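Local coordinates for protein endoglucanase A (Clostridium cellulolyticum, PDB 1EDG) that hydrolyses internal beta-1,4-glucosidic bonds of cellulose, as a family 5 glycoside hydrolase whose catalytic domain is a TIM barrel, at residues Gly36-Ala41 / Phe355-Cys360; Gln136-Ser141 / Asn197-Asp202; Trp259-Leu264 / Val320-Tyr325; Asn343-Thr348 / Gln361-Glu366. One frame throughout, in Å; residues are numbered along the deposited sequence.

How the contacts relate
All four contacts belong to one eight-stranded TIM barrel. Contact 1 spans most of the chain, tying the loop after strand 32-34 to the loop that follows strand 355-356; contacts 2 and 3 are nested inside it and come in series. Contact 4 crosses contact 1 along the chain, and the two touch, their centres 11 Å apart, through the antiparallel pair of strands 355-356 and 361-362. Contact 3 touches contact 4 alone, where Val-320 packs on Glu-366, with centres 15 Å apart. Contact 2 stands apart, its centre 35 Å from that of contact 3 and its nearest atoms about 18 Å from contact 1. Contacts 1 and 4 lie where the chain beyond strand 336-339 approaches the loop after strand 32-34.

Contact 1: residues Gly36-Ala41 / Phe355-Cys360; sequences GNTFDA and FDRRSC
Arg-357 reaches the loop after the first strand of the TIM barrel and meets Thr-38 and Gly-36 with one edge of its guanidinium. Arg-357 NH2 donates to Thr-38 OG1 over 2.6 Å, a short bond with an N-H...O angle of 143° and the hydroxyl lying nearly in the guanidinium plane. Arg-357 NH1 makes a weak bond to Gly-36 O at 3.5 Å. Arginine suits this place because a long chain, bent at chi2 and chi3, can bring two N-H donors to a buried loop from a distant backbone. Threonine offers a hydroxyl that both accepts and donates: besides receiving the arginine, Thr-38 OG1 donates to Gly-36 O (2.8 Å), with Leu-35 O as a weak further partner. With chi1 at -52°, OG1 sits beside the backbone N and faces the arginine, while CG2 lies over one face of the Phe-39 ring. Farther out, Met-66 of helix 64-73 and Leu-35 pack on the arginine side chain. The loop itself is shaped by a type I turn from Thr-38 to Ala-41, closed by Ala-41 N to Thr-38 O. Within that turn Asp-40 reaches back, and Asp-40 OD1 accepts from Thr-38 N at 2.8 Å, met from above the carboxylate plane.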
loop_
_atom_site.group_PDB
_atom_site.type_symbol
_atom_site.label_atom_id
_atom_site.label_comp_id
_atom_site.label_asym_id
_atom_site.label_seq_id
_atom_site.Cartn_x
_atom_site.Cartn_y
_atom_site.Cartn_z
ATOM N N GLY A 36 -1.668 -9.579 -0.145
ATOM C CA GLY A 36 -1.061 -9.647 1.175
ATOM C C GLY A 36 -0.516 -10.975 1.653
ATOM O O GLY A 36 -0.963 -12.036 1.210
ATOM N N ASN A 37 0.452 -10.894 2.568
ATOM C CA ASN A 37 1.115 -12.058 3.166
ATOM C C ASN A 37 1.572 -13.092 2.141
ATOM O O ASN A 37 1.519 -14.295 2.398
ATOM C CB ASN A 37 0.217 -12.721 4.223
ATOM C CG ASN A 37 0.205 -11.971 5.555
ATOM O OD1 ASN A 37 0.728 -10.858 5.671
ATOM N ND2 ASN A 37 -0.416 -12.574 6.563
ATOM N N THR A 38 2.046 -12.619 0.995
ATOM C CA THR A 38 2.512 -13.486 -0.081
ATOM C C THR A 38 4.013 -13.290 -0.333
ATOM O O THR A 38 4.831 -13.821 0.426
ATOM C CB THR A 38 1.671 -13.245 -1.342
ATOM O OG1 THR A 38 0.291 -13.347 -0.984
ATOM C CG2 THR A 38 1.960 -14.275 -2.421
ATOM N N PHE A 39 4.389 -12.492 -1.333
ATOM C CA PHE A 39 5.808 -12.265 -1.604
ATOM C C PHE A 39 6.501 -11.451 -0.503
ATOM O O PHE A 39 7.732 -11.326 -0.495
ATOM C CB PHE A 39 6.002 -11.612 -2.967
ATOM C CG PHE A 39 5.608 -12.496 -4.117
ATOM C CD1 PHE A 39 6.363 -13.621 -4.435
ATOM C CD2 PHE A 39 4.483 -12.213 -4.881
ATOM C CE1 PHE A 39 6.007 -14.451 -5.499
ATOM C CE2 PHE A 39 4.117 -13.037 -5.948
ATOM C CZ PHE A 39 4.883 -14.160 -6.257
ATOM N N ASP A 40 5.702 -10.905 0.414
ATOM C CA ASP A 40 6.195 -10.126 1.552
ATOM C C ASP A 40 6.614 -10.986 2.754
ATOM O O ASP A 40 7.178 -10.468 3.730
ATOM C CB ASP A 40 5.182 -9.043 1.993
ATOM C CG ASP A 40 3.736 -9.539 2.030
ATOM O OD1 ASP A 40 3.252 -10.041 1.004
ATOM O OD2 ASP A 40 3.064 -9.372 3.066
ATOM N N ALA A 41 6.326 -12.285 2.698
ATOM C CA ALA A 41 6.698 -13.193 3.783
ATOM C C ALA A 41 8.231 -13.264 3.842
ATOM O O ALA A 41 8.890 -13.363 2.805
ATOM C CB ALA A 41 6.112 -14.579 3.540
ATOM N N PHE A 355 -10.829 -12.176 0.166
ATOM C CA PHE A 355 -10.914 -13.017 -1.023
ATOM C C PHE A 355 -10.385 -14.414 -0.696
ATOM O O PHE A 355 -9.209 -14.571 -0.345
ATOM C CB PHE A 355 -10.098 -12.397 -2.160
ATOM C CG PHE A 355 -10.090 -13.210 -3.429
ATOM C CD1 PHE A 355 -11.233 -13.322 -4.210
ATOM C CD2 PHE A 355 -8.921 -13.816 -3.871
ATOM C CE1 PHE A 355 -11.211 -14.021 -5.413
ATOM C CE2 PHE A 355 -8.886 -14.521 -5.072
ATOM C CZ PHE A 355 -10.033 -14.621 -5.846
ATOM N N ASP A 356 -11.258 -15.415 -0.765
ATOM C CA ASP A 356 -10.851 -16.787 -0.491
ATOM C C ASP A 356 -10.132 -17.287 -1.736
ATOM O O ASP A 356 -10.766 -17.663 -2.725
ATOM C CB ASP A 356 -12.068 -17.666 -0.189
ATOM C CG ASP A 356 -11.683 -19.020 0.386
ATOM O OD1 ASP A 356 -11.391 -19.093 1.596
ATOM O OD2 ASP A 356 -11.673 -20.011 -0.367
ATOM N N ARG A 357 -8.803 -17.247 -1.703
ATOM C CA ARG A 357 -7.984 -17.669 -2.838
ATOM C C ARG A 357 -8.160 -19.135 -3.217
ATOM O O ARG A 357 -7.928 -19.525 -4.362
ATOM C CB ARG A 357 -6.509 -17.330 -2.581
ATOM C CG ARG A 357 -6.161 -15.888 -2.969
ATOM C CD ARG A 357 -5.524 -15.077 -1.844
ATOM N NE ARG A 357 -4.073 -15.161 -1.860
ATOM C CZ ARG A 357 -3.241 -14.297 -1.279
ATOM N NH1 ARG A 357 -3.675 -13.235 -0.608
ATOM N NH2 ARG A 357 -1.946 -14.518 -1.357
ATOM N N ARG A 358 -8.617 -19.930 -2.259
ATOM C CA ARG A 358 -8.854 -21.353 -2.466
ATOM C C ARG A 358 -10.003 -21.578 -3.457
ATOM O O ARG A 358 -9.849 -22.306 -4.439
ATOM C CB ARG A 358 -9.194 -21.999 -1.128
ATOM C CG ARG A 358 -9.125 -23.507 -1.100
ATOM C CD ARG A 358 -9.795 -24.041 0.158
ATOM N NE ARG A 358 -9.468 -23.247 1.343
ATOM C CZ ARG A 358 -10.330 -22.453 1.975
ATOM N NH1 ARG A 358 -11.579 -22.340 1.540
ATOM N NH2 ARG A 358 -9.940 -21.765 3.041
ATOM N N SER A 359 -11.136 -20.918 -3.220
ATOM C CA SER A 359 -12.313 -21.063 -4.077
ATOM C C SER A 359 -12.512 -19.945 -5.095
ATOM O O SER A 359 -13.474 -19.969 -5.868
ATOM C CB SER A 359 -13.562 -21.191 -3.209
ATOM O OG SER A 359 -13.633 -20.146 -2.254
ATOM N N CYS A 360 -11.601 -18.976 -5.100
ATOM C CA CYS A 360 -11.664 -17.831 -6.006
ATOM C C CYS A 360 -12.933 -16.993 -5.885
ATOM O O CYS A 360 -13.515 -16.577 -6.886
ATOM C CB CYS A 360 -11.436 -18.245 -7.462
ATOM S SG CYS A 360 -9.694 -18.437 -7.909
#

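Contact 2: residues Gln136-Ser141 / Asn197-Asp202; sequences QYMASS and NQLNQD
Ser-141 and Leu-199 bring the first turn of helix 138-155 up to the middle of helix 187-209, their CA atoms 7.7 Å apart. The contact is apolar and rests on Leu-199, whose two methyl branches divide the work. Leu-199 CD1 meets the terminal methyl of Met-138, CE, at 3.8 Å; the methionine methyl and the leucine methyl meet end on. The other branch, Leu-199 CD2, lies 4.0 Å from Ser-141 CB and equally close to that residue's carbonyl carbon. The methionine chain is bent at chi2 (-59°) and chi3 (98°), which folds CE in toward the leucine, a turn that its flexible thioether allows. Leucine suits the buried position because its fork can cover two neighbours at once. Serine is small enough to let CD2 approach the helix backbone, and its hydroxyl has polar company of its own, with the backbone N of Phe-132 as a hydrogen-bond partner. Next to this apolar patch, Asp-202 forms a salt bridge with Lys-142, a second link between the same two helices. The two helices follow barrel strands 116-120 and 163-166, neighbours in the sheet, and the loop residue Met-168 also touches the leucine.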
loop_
_atom_site.group_PDB
_atom_site.type_symbol
_atom_site.label_atom_id
_atom_site.label_comp_id
_atom_site.label_asym_id
_atom_site.label_seq_id
_atom_site.Cartn_x
_atom_site.Cartn_y
_atom_site.Cartn_z
ATOM N N GLN A 136 23.408 6.246 11.508
ATOM C CA GLN A 136 24.467 5.249 11.637
ATOM C C GLN A 136 24.409 4.202 10.528
ATOM O O GLN A 136 25.437 3.635 10.142
ATOM C CB GLN A 136 24.419 4.561 13.004
ATOM C CG GLN A 136 25.614 3.635 13.242
ATOM C CD GLN A 136 25.643 3.033 14.632
ATOM O OE1 GLN A 136 24.607 2.653 15.186
ATOM N NE2 GLN A 136 26.835 2.935 15.205
ATOM N N TYR A 137 23.219 3.989 9.976
ATOM C CA TYR A 137 23.044 2.992 8.931
ATOM C C TYR A 137 22.830 3.521 7.518
ATOM O O TYR A 137 22.459 2.758 6.627
ATOM C CB TYR A 137 21.914 2.040 9.321
ATOM C CG TYR A 137 22.229 1.246 10.563
ATOM C CD1 TYR A 137 23.009 0.091 10.493
ATOM C CD2 TYR A 137 21.784 1.669 11.812
ATOM C CE1 TYR A 137 23.342 -0.620 11.638
ATOM C CE2 TYR A 137 22.112 0.967 12.965
ATOM C CZ TYR A 137 22.892 -0.175 12.871
ATOM O OH TYR A 137 23.236 -0.862 14.015
ATOM N N MET A 138 23.141 4.794 7.283
ATOM C CA MET A 138 22.946 5.377 5.958
ATOM C C MET A 138 23.762 4.752 4.836
ATOM O O MET A 138 23.269 4.617 3.717
ATOM C CB MET A 138 23.161 6.893 5.981
ATOM C CG MET A 138 21.906 7.697 6.314
ATOM S SD MET A 138 20.519 7.436 5.147
ATOM C CE MET A 138 19.558 6.228 6.068
ATOM N N ALA A 139 24.997 4.355 5.132
ATOM C CA ALA A 139 25.870 3.755 4.128
ATOM C C ALA A 139 25.277 2.489 3.519
ATOM O O ALA A 139 25.148 2.381 2.299
ATOM C CB ALA A 139 27.237 3.453 4.727
ATOM N N SER A 140 24.925 1.530 4.366
ATOM C CA SER A 140 24.350 0.281 3.889
ATOM C C SER A 140 22.942 0.486 3.323
ATOM O O SER A 140 22.575 -0.131 2.316
ATOM C CB SER A 140 24.334 -0.758 5.012
ATOM O OG SER A 140 23.856 -0.196 6.221
ATOM N N SER A 141 22.169 1.362 3.962
ATOM C CA SER A 141 20.803 1.654 3.521
ATOM C C SER A 141 20.786 2.190 2.097
ATOM O O SER A 141 19.997 1.729 1.268
ATOM C CB SER A 141 20.119 2.644 4.468
ATOM O OG SER A 141 19.942 2.082 5.762
ATOM N N ASN A 197 13.796 10.969 3.938
ATOM C CA ASN A 197 13.772 11.940 2.844
ATOM C C ASN A 197 14.923 11.626 1.879
ATOM O O ASN A 197 14.744 11.637 0.655
ATOM C CB ASN A 197 13.915 13.382 3.371
ATOM C CG ASN A 197 12.646 13.903 4.032
ATOM O OD1 ASN A 197 11.537 13.459 3.723
ATOM N ND2 ASN A 197 12.802 14.867 4.933
ATOM N N GLN A 198 16.093 11.310 2.436
ATOM C CA GLN A 198 17.272 10.981 1.635
ATOM C C GLN A 198 17.088 9.680 0.850
ATOM O O GLN A 198 17.401 9.618 -0.341
ATOM C CB GLN A 198 18.520 10.897 2.524
ATOM C CG GLN A 198 18.910 12.233 3.188
ATOM C CD GLN A 198 20.088 12.109 4.159
ATOM O OE1 GLN A 198 19.964 12.406 5.354
ATOM N NE2 GLN A 198 21.236 11.674 3.647
ATOM N N LEU A 199 16.562 8.650 1.505
ATOM C CA LEU A 199 16.339 7.368 0.840
ATOM C C LEU A 199 15.303 7.465 -0.285
ATOM O O LEU A 199 15.467 6.847 -1.340
ATOM C CB LEU A 199 15.980 6.287 1.862
ATOM C CG LEU A 199 17.126 5.948 2.829
ATOM C CD1 LEU A 199 16.632 5.004 3.918
ATOM C CD2 LEU A 199 18.310 5.354 2.077
ATOM N N ASN A 200 14.259 8.266 -0.080
ATOM C CA ASN A 200 13.246 8.467 -1.118
ATOM C C ASN A 200 13.915 9.128 -2.325
ATOM O O ASN A 200 13.659 8.767 -3.478
ATOM C CB ASN A 200 12.104 9.349 -0.598
ATOM C CG ASN A 200 11.009 8.552 0.078
ATOM O OD1 ASN A 200 10.728 7.415 -0.311
ATOM N ND2 ASN A 200 10.365 9.147 1.074
ATOM N N GLN A 201 14.801 10.083 -2.048
ATOM C CA GLN A 201 15.531 10.787 -3.095
ATOM C C GLN A 201 16.435 9.821 -3.873
ATOM O O GLN A 201 16.480 9.862 -5.104
ATOM C CB GLN A 201 16.355 11.931 -2.492
ATOM C CG GLN A 201 17.040 12.795 -3.525
ATOM C CD GLN A 201 16.058 13.544 -4.407
ATOM O OE1 GLN A 201 15.415 14.491 -3.957
ATOM N NE2 GLN A 201 15.942 13.131 -5.658
ATOM N N ASP A 202 17.140 8.944 -3.162
ATOM C CA ASP A 202 18.023 7.967 -3.813
ATOM C C ASP A 202 17.216 7.014 -4.704
ATOM O O ASP A 202 17.643 6.679 -5.808
ATOM C CB ASP A 202 18.811 7.165 -2.769
ATOM C CG ASP A 202 19.837 8.015 -2.025
ATOM O OD1 ASP A 202 20.432 8.925 -2.643
ATOM O OD2 ASP A 202 20.050 7.775 -0.818
#

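Contact 3: residues Trp259-Leu264 / Val320-Tyr325; sequences WNFAGL and VEYMSY
Tyr-322, on helix 316-332, meets the short helix 259-262 at its root and at its hydroxyl end. Tyr-322 CB lies 3.9 Å from Phe-261 CE2. Next along, Tyr-322 CG lies 3.6 Å from Phe-261 CE2, and the same phenylalanine carbon also touches CD1 and CD2 at the near end of the ring. CE2 stands over one face of the tyrosine, off the ring centre, so that the phenylalanine presents an edge to that face. This is a T-shaped (edge-to-face) pair, with centroids 5.0 Å apart and planes at 65°. For Tyr-322, placing CG anti to the backbone N (chi1 169°) carries the ring out toward helix 259-262. At the far end Tyr-322 OH lies 3.9 Å from Ala-262 CB, a methyl small enough to fit beside the phenol, while the hydroxyl is hydrogen-bonded to Cys-257 O. Trp-274 adds another edge-to-face contact to the tyrosine and also meets Phe-261, making an aromatic cluster between the segment after barrel strand 249-254 and the helix after strand 303-308. Tyrosine thus serves two needs in this buried place: its ring supplies an electron-rich face for the C-H edge of Phe-261, and its hydroxyl satisfies a backbone carbonyl.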
loop_
_atom_site.group_PDB
_atom_site.type_symbol
_atom_site.label_atom_id
_atom_site.label_comp_id
_atom_site.label_asym_id
_atom_site.label_seq_id
_atom_site.Cartn_x
_atom_site.Cartn_y
_atom_site.Cartn_z
ATOM N N TRP A 259 -7.622 2.635 14.927
ATOM C CA TRP A 259 -6.984 1.340 15.173
ATOM C C TRP A 259 -7.702 0.364 16.108
ATOM O O TRP A 259 -7.721 -0.838 15.841
ATOM C CB TRP A 259 -5.538 1.538 15.647
ATOM C CG TRP A 259 -4.792 0.240 15.849
ATOM C CD1 TRP A 259 -4.416 -0.314 17.041
ATOM C CD2 TRP A 259 -4.364 -0.672 14.830
ATOM N NE1 TRP A 259 -3.781 -1.514 16.825
ATOM C CE2 TRP A 259 -3.735 -1.757 15.477
ATOM C CE3 TRP A 259 -4.452 -0.679 13.432
ATOM C CZ2 TRP A 259 -3.196 -2.841 14.774
ATOM C CZ3 TRP A 259 -3.917 -1.760 12.731
ATOM C CH2 TRP A 259 -3.297 -2.824 13.406
ATOM N N ASN A 260 -8.275 0.862 17.202
ATOM C CA ASN A 260 -8.958 -0.012 18.158
ATOM C C ASN A 260 -10.111 -0.786 17.533
ATOM O O ASN A 260 -10.502 -1.835 18.036
ATOM C CB ASN A 260 -9.439 0.767 19.387
ATOM C CG ASN A 260 -10.611 1.680 19.086
ATOM O OD1 ASN A 260 -10.750 2.192 17.970
ATOM N ND2 ASN A 260 -11.461 1.895 20.084
ATOM N N PHE A 261 -10.666 -0.246 16.453
ATOM C CA PHE A 261 -11.752 -0.901 15.739
ATOM C C PHE A 261 -11.213 -1.667 14.529
ATOM O O PHE A 261 -11.510 -2.846 14.334
ATOM C CB PHE A 261 -12.781 0.133 15.262
ATOM C CG PHE A 261 -13.772 -0.417 14.278
ATOM C CD1 PHE A 261 -14.809 -1.239 14.708
ATOM C CD2 PHE A 261 -13.623 -0.178 12.914
ATOM C CE1 PHE A 261 -15.681 -1.824 13.794
ATOM C CE2 PHE A 261 -14.489 -0.759 11.991
ATOM C CZ PHE A 261 -15.521 -1.586 12.432
ATOM N N ALA A 262 -10.429 -0.976 13.710
ATOM C CA ALA A 262 -9.880 -1.553 12.494
ATOM C C ALA A 262 -8.841 -2.669 12.630
ATOM O O ALA A 262 -8.833 -3.599 11.816
ATOM C CB ALA A 262 -9.341 -0.448 11.599
ATOM N N GLY A 263 -7.966 -2.597 13.631
ATOM C CA GLY A 263 -6.948 -3.629 13.746
ATOM C C GLY A 263 -6.672 -4.310 15.076
ATOM O O GLY A 263 -6.159 -5.432 15.089
ATOM N N LEU A 264 -6.970 -3.646 16.187
ATOM C CA LEU A 264 -6.721 -4.222 17.508
ATOM C C LEU A 264 -7.709 -5.345 17.838
ATOM O O LEU A 264 -8.921 -5.127 17.874
ATOM C CB LEU A 264 -6.790 -3.124 18.570
ATOM C CG LEU A 264 -6.343 -3.490 19.986
ATOM C CD1 LEU A 264 -4.896 -3.955 19.955
ATOM C CD2 LEU A 264 -6.497 -2.280 20.897
ATOM N N VAL A 320 -19.369 -3.324 6.845
ATOM C CA VAL A 320 -19.877 -2.878 5.546
ATOM C C VAL A 320 -20.051 -1.352 5.597
ATOM O O VAL A 320 -19.626 -0.631 4.685
ATOM C CB VAL A 320 -21.241 -3.533 5.198
ATOM C CG1 VAL A 320 -21.820 -2.904 3.927
ATOM C CG2 VAL A 320 -21.063 -5.037 4.995
ATOM N N GLU A 321 -20.639 -0.868 6.687
ATOM C CA GLU A 321 -20.865 0.566 6.874
ATOM C C GLU A 321 -19.549 1.347 6.958
ATOM O O GLU A 321 -19.381 2.371 6.282
ATOM C CB GLU A 321 -21.734 0.803 8.112
ATOM C CG GLU A 321 -23.171 0.312 7.930
ATOM C CD GLU A 321 -23.963 0.273 9.222
ATOM O OE1 GLU A 321 -23.363 0.067 10.297
ATOM O OE2 GLU A 321 -25.200 0.431 9.163
ATOM N N TYR A 322 -18.604 0.834 7.745
ATOM C CA TYR A 322 -17.297 1.469 7.904
ATOM C C TYR A 322 -16.527 1.548 6.584
ATOM O O TYR A 322 -16.068 2.626 6.197
ATOM C CB TYR A 322 -16.468 0.737 8.975
ATOM C CG TYR A 322 -15.000 1.138 9.032
ATOM C CD1 TYR A 322 -14.591 2.301 9.695
ATOM C CD2 TYR A 322 -14.022 0.347 8.425
ATOM C CE1 TYR A 322 -13.236 2.660 9.748
ATOM C CE2 TYR A 322 -12.676 0.695 8.471
ATOM C CZ TYR A 322 -12.288 1.845 9.130
ATOM O OH TYR A 322 -10.948 2.167 9.166
ATOM N N MET A 323 -16.390 0.430 5.875
ATOM C CA MET A 323 -15.649 0.450 4.613
ATOM C C MET A 323 -16.307 1.326 3.544
ATOM O O MET A 323 -15.613 2.008 2.780
ATOM C CB MET A 323 -15.395 -0.964 4.079
ATOM C CG MET A 323 -14.388 -1.782 4.905
ATOM S SD MET A 323 -12.812 -0.904 5.253
ATOM C CE MET A 323 -12.149 -0.660 3.598
ATOM N N SER A 324 -17.640 1.312 3.492
ATOM C CA SER A 324 -18.381 2.133 2.518
ATOM C C SER A 324 -18.130 3.623 2.759
ATOM O O SER A 324 -17.833 4.374 1.822
ATOM C CB SER A 324 -19.892 1.843 2.584
ATOM O OG SER A 324 -20.185 0.541 2.105
ATOM N N TYR A 325 -18.247 4.029 4.021
ATOM C CA TYR A 325 -18.033 5.414 4.433
ATOM C C TYR A 325 -16.577 5.840 4.178
ATOM O O TYR A 325 -16.317 6.933 3.665
ATOM C CB TYR A 325 -18.377 5.552 5.916
ATOM C CG TYR A 325 -18.254 6.954 6.478
ATOM C CD1 TYR A 325 -19.309 7.860 6.381
ATOM C CD2 TYR A 325 -17.098 7.355 7.152
ATOM C CE1 TYR A 325 -19.220 9.128 6.946
ATOM C CE2 TYR A 325 -16.998 8.621 7.722
ATOM C CZ TYR A 325 -18.062 9.502 7.617
ATOM O OH TYR A 325 -17.962 10.747 8.195
#

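Contact 4: residues Asn343-Thr348 / Gln361-Glu366; sequences NNFSGT and QFKFPE
Phe-345 and Lys-363 are the closest backbone partners, with CA atoms 9.3 Å apart, so side chains alone bridge the gap between an irregular loop and a segment that passes from strand 361-362 to the start of helix 365-374. CE1 of the Phe-345 ring does most of the touching. Phe-345 CE1 lies 3.8 Å from CG of Lys-363 and just as near its CB, as the two side chains cross obliquely. The lysine uses only its inner methylenes here, for its chain bends at chi2 (-77°) and again at chi4, turning the ammonium off the ring. This suits an exposed position: the aliphatic part covers a ring while the charged end stays apart. Phe-345 CE1 also meets CE2 of Phe-364 at 4.2 Å, near the plane of the Phe-345 ring and at its edge. Phenylalanine fits both places, since a flat apolar ring can meet methylenes and another ring alike. In the TIM barrel this is the surface beyond the last strand, 336-339, where the chain makes the antiparallel pair 355-356 and 361-362 before helix 365-374; Phe-364 holds the N-cap position of that helix. Lys-363 CB lies over one face of the Phe-364 ring, which also has a cation-pi partner in Arg-319. An Asx turn shapes the loop beside Phe-345. Asn-344 OD1 accepts from Ser-346 N at 3.0 Å, above the carbonyl plane, and from Ser-346 OG at 2.7 Å on a lone pair. Asn-344 ND2 donates almost straight (174°) to Thr-348 O, and Gly-347 has phi 75°, a region that glycine enters easily.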
loop_
_atom_site.group_PDB
_atom_site.type_symbol
_atom_site.label_atom_id
_atom_site.label_comp_id
_atom_site.label_asym_id
_atom_site.label_seq_id
_atom_site.Cartn_x
_atom_site.Cartn_y
_atom_site.Cartn_z
ATOM N N ASN A 343 -5.538 -13.151 3.180
ATOM C CA ASN A 343 -6.043 -14.521 2.997
ATOM C C ASN A 343 -6.171 -15.319 4.308
ATOM O O ASN A 343 -6.275 -16.546 4.293
ATOM C CB ASN A 343 -5.148 -15.268 1.992
ATOM C CG ASN A 343 -5.765 -16.570 1.492
ATOM O OD1 ASN A 343 -5.078 -17.594 1.394
ATOM N ND2 ASN A 343 -7.044 -16.528 1.124
ATOM N N ASN A 344 -6.234 -14.616 5.434
ATOM C CA ASN A 344 -6.342 -15.266 6.734
ATOM C C ASN A 344 -7.776 -15.430 7.235
ATOM O O ASN A 344 -8.435 -14.452 7.595
ATOM C CB ASN A 344 -5.504 -14.515 7.777
ATOM C CG ASN A 344 -5.561 -15.167 9.154
ATOM O OD1 ASN A 344 -5.911 -16.345 9.283
ATOM N ND2 ASN A 344 -5.227 -14.406 10.186
ATOM N N PHE A 345 -8.248 -16.674 7.254
ATOM C CA PHE A 345 -9.591 -17.009 7.731
ATOM C C PHE A 345 -9.486 -18.082 8.825
ATOM O O PHE A 345 -10.449 -18.806 9.089
ATOM C CB PHE A 345 -10.445 -17.571 6.587
ATOM C CG PHE A 345 -10.571 -16.657 5.400
ATOM C CD1 PHE A 345 -11.572 -15.691 5.351
ATOM C CD2 PHE A 345 -9.708 -16.783 4.314
ATOM C CE1 PHE A 345 -11.714 -14.872 4.239
ATOM C CE2 PHE A 345 -9.840 -15.965 3.195
ATOM C CZ PHE A 345 -10.845 -15.009 3.158
ATOM N N SER A 346 -8.330 -18.168 9.476
ATOM C CA SER A 346 -8.096 -19.176 10.509
ATOM C C SER A 346 -8.659 -18.889 11.900
ATOM O O SER A 346 -8.493 -19.700 12.812
ATOM C CB SER A 346 -6.596 -19.445 10.631
ATOM O OG SER A 346 -5.919 -18.321 11.168
ATOM N N GLY A 347 -9.303 -17.741 12.079
ATOM C CA GLY A 347 -9.850 -17.401 13.383
ATOM C C GLY A 347 -8.790 -16.980 14.386
ATOM O O GLY A 347 -9.096 -16.697 15.546
ATOM N N THR A 348 -7.543 -16.912 13.935
ATOM C CA THR A 348 -6.433 -16.518 14.790
ATOM C C THR A 348 -5.557 -15.521 14.037
ATOM O O THR A 348 -5.491 -15.548 12.806
ATOM C CB THR A 348 -5.592 -17.747 15.190
ATOM O OG1 THR A 348 -6.415 -18.671 15.910
ATOM C CG2 THR A 348 -4.421 -17.337 16.071
ATOM N N GLN A 361 -13.350 -16.731 -4.654
ATOM C CA GLN A 361 -14.521 -15.902 -4.420
ATOM C C GLN A 361 -14.413 -15.191 -3.080
ATOM O O GLN A 361 -13.715 -15.649 -2.168
ATOM C CB GLN A 361 -15.816 -16.715 -4.511
ATOM C CG GLN A 361 -16.001 -17.770 -3.448
ATOM C CD GLN A 361 -17.280 -18.552 -3.653
ATOM O OE1 GLN A 361 -18.277 -18.339 -2.956
ATOM N NE2 GLN A 361 -17.269 -19.452 -4.628
ATOM N N PHE A 362 -15.064 -14.038 -2.985
ATOM C CA PHE A 362 -15.041 -13.242 -1.767
ATOM C C PHE A 362 -15.950 -13.799 -0.674
ATOM O O PHE A 362 -17.103 -14.163 -0.926
ATOM C CB PHE A 362 -15.404 -11.787 -2.081
ATOM C CG PHE A 362 -14.380 -11.077 -2.924
ATOM C CD1 PHE A 362 -14.409 -11.178 -4.313
ATOM C CD2 PHE A 362 -13.388 -10.305 -2.331
ATOM C CE1 PHE A 362 -13.462 -10.516 -5.096
ATOM C CE2 PHE A 362 -12.438 -9.640 -3.106
ATOM C CZ PHE A 362 -12.477 -9.747 -4.489
ATOM N N LYS A 363 -15.422 -13.848 0.544
ATOM C CA LYS A 363 -16.149 -14.358 1.697
ATOM C C LYS A 363 -17.106 -13.360 2.355
ATOM O O LYS A 363 -18.093 -13.762 2.986
ATOM C CB LYS A 363 -15.170 -14.915 2.729
ATOM C CG LYS A 363 -14.674 -16.312 2.398
ATOM C CD LYS A 363 -15.735 -17.350 2.729
ATOM C CE LYS A 363 -15.409 -18.716 2.132
ATOM N NZ LYS A 363 -15.654 -18.759 0.657
ATOM N N PHE A 364 -16.811 -12.069 2.234
ATOM C CA PHE A 364 -17.672 -11.027 2.807
ATOM C C PHE A 364 -17.956 -10.088 1.642
ATOM O O PHE A 364 -17.589 -8.912 1.679
ATOM C CB PHE A 364 -16.930 -10.278 3.919
ATOM C CG PHE A 364 -16.380 -11.173 4.993
ATOM C CD1 PHE A 364 -17.212 -11.681 5.989
ATOM C CD2 PHE A 364 -15.029 -11.513 5.010
ATOM C CE1 PHE A 364 -16.704 -12.517 6.990
ATOM C CE2 PHE A 364 -14.512 -12.345 6.001
ATOM C CZ PHE A 364 -15.347 -12.848 6.994
ATOM N N PRO A 365 -18.682 -10.582 0.618
ATOM C CA PRO A 365 -19.002 -9.788 -0.570
ATOM C C PRO A 365 -19.680 -8.436 -0.364
ATOM O O PRO A 365 -19.414 -7.506 -1.123
ATOM C CB PRO A 365 -19.836 -10.751 -1.416
ATOM C CG PRO A 365 -20.537 -11.578 -0.397
ATOM C CD PRO A 365 -19.447 -11.846 0.618
ATOM N N GLU A 366 -20.521 -8.312 0.661
ATOM C CA GLU A 366 -21.213 -7.047 0.923
ATOM C C GLU A 366 -20.221 -5.916 1.198
ATOM O O GLU A 366 -20.437 -4.780 0.774
ATOM C CB GLU A 366 -22.182 -7.167 2.098
ATOM C CG GLU A 366 -23.342 -8.136 1.880
ATOM C CD GLU A 366 -23.056 -9.547 2.374
ATOM O OE1 GLU A 366 -21.870 -9.917 2.545
ATOM O OE2 GLU A 366 -24.034 -10.286 2.609
#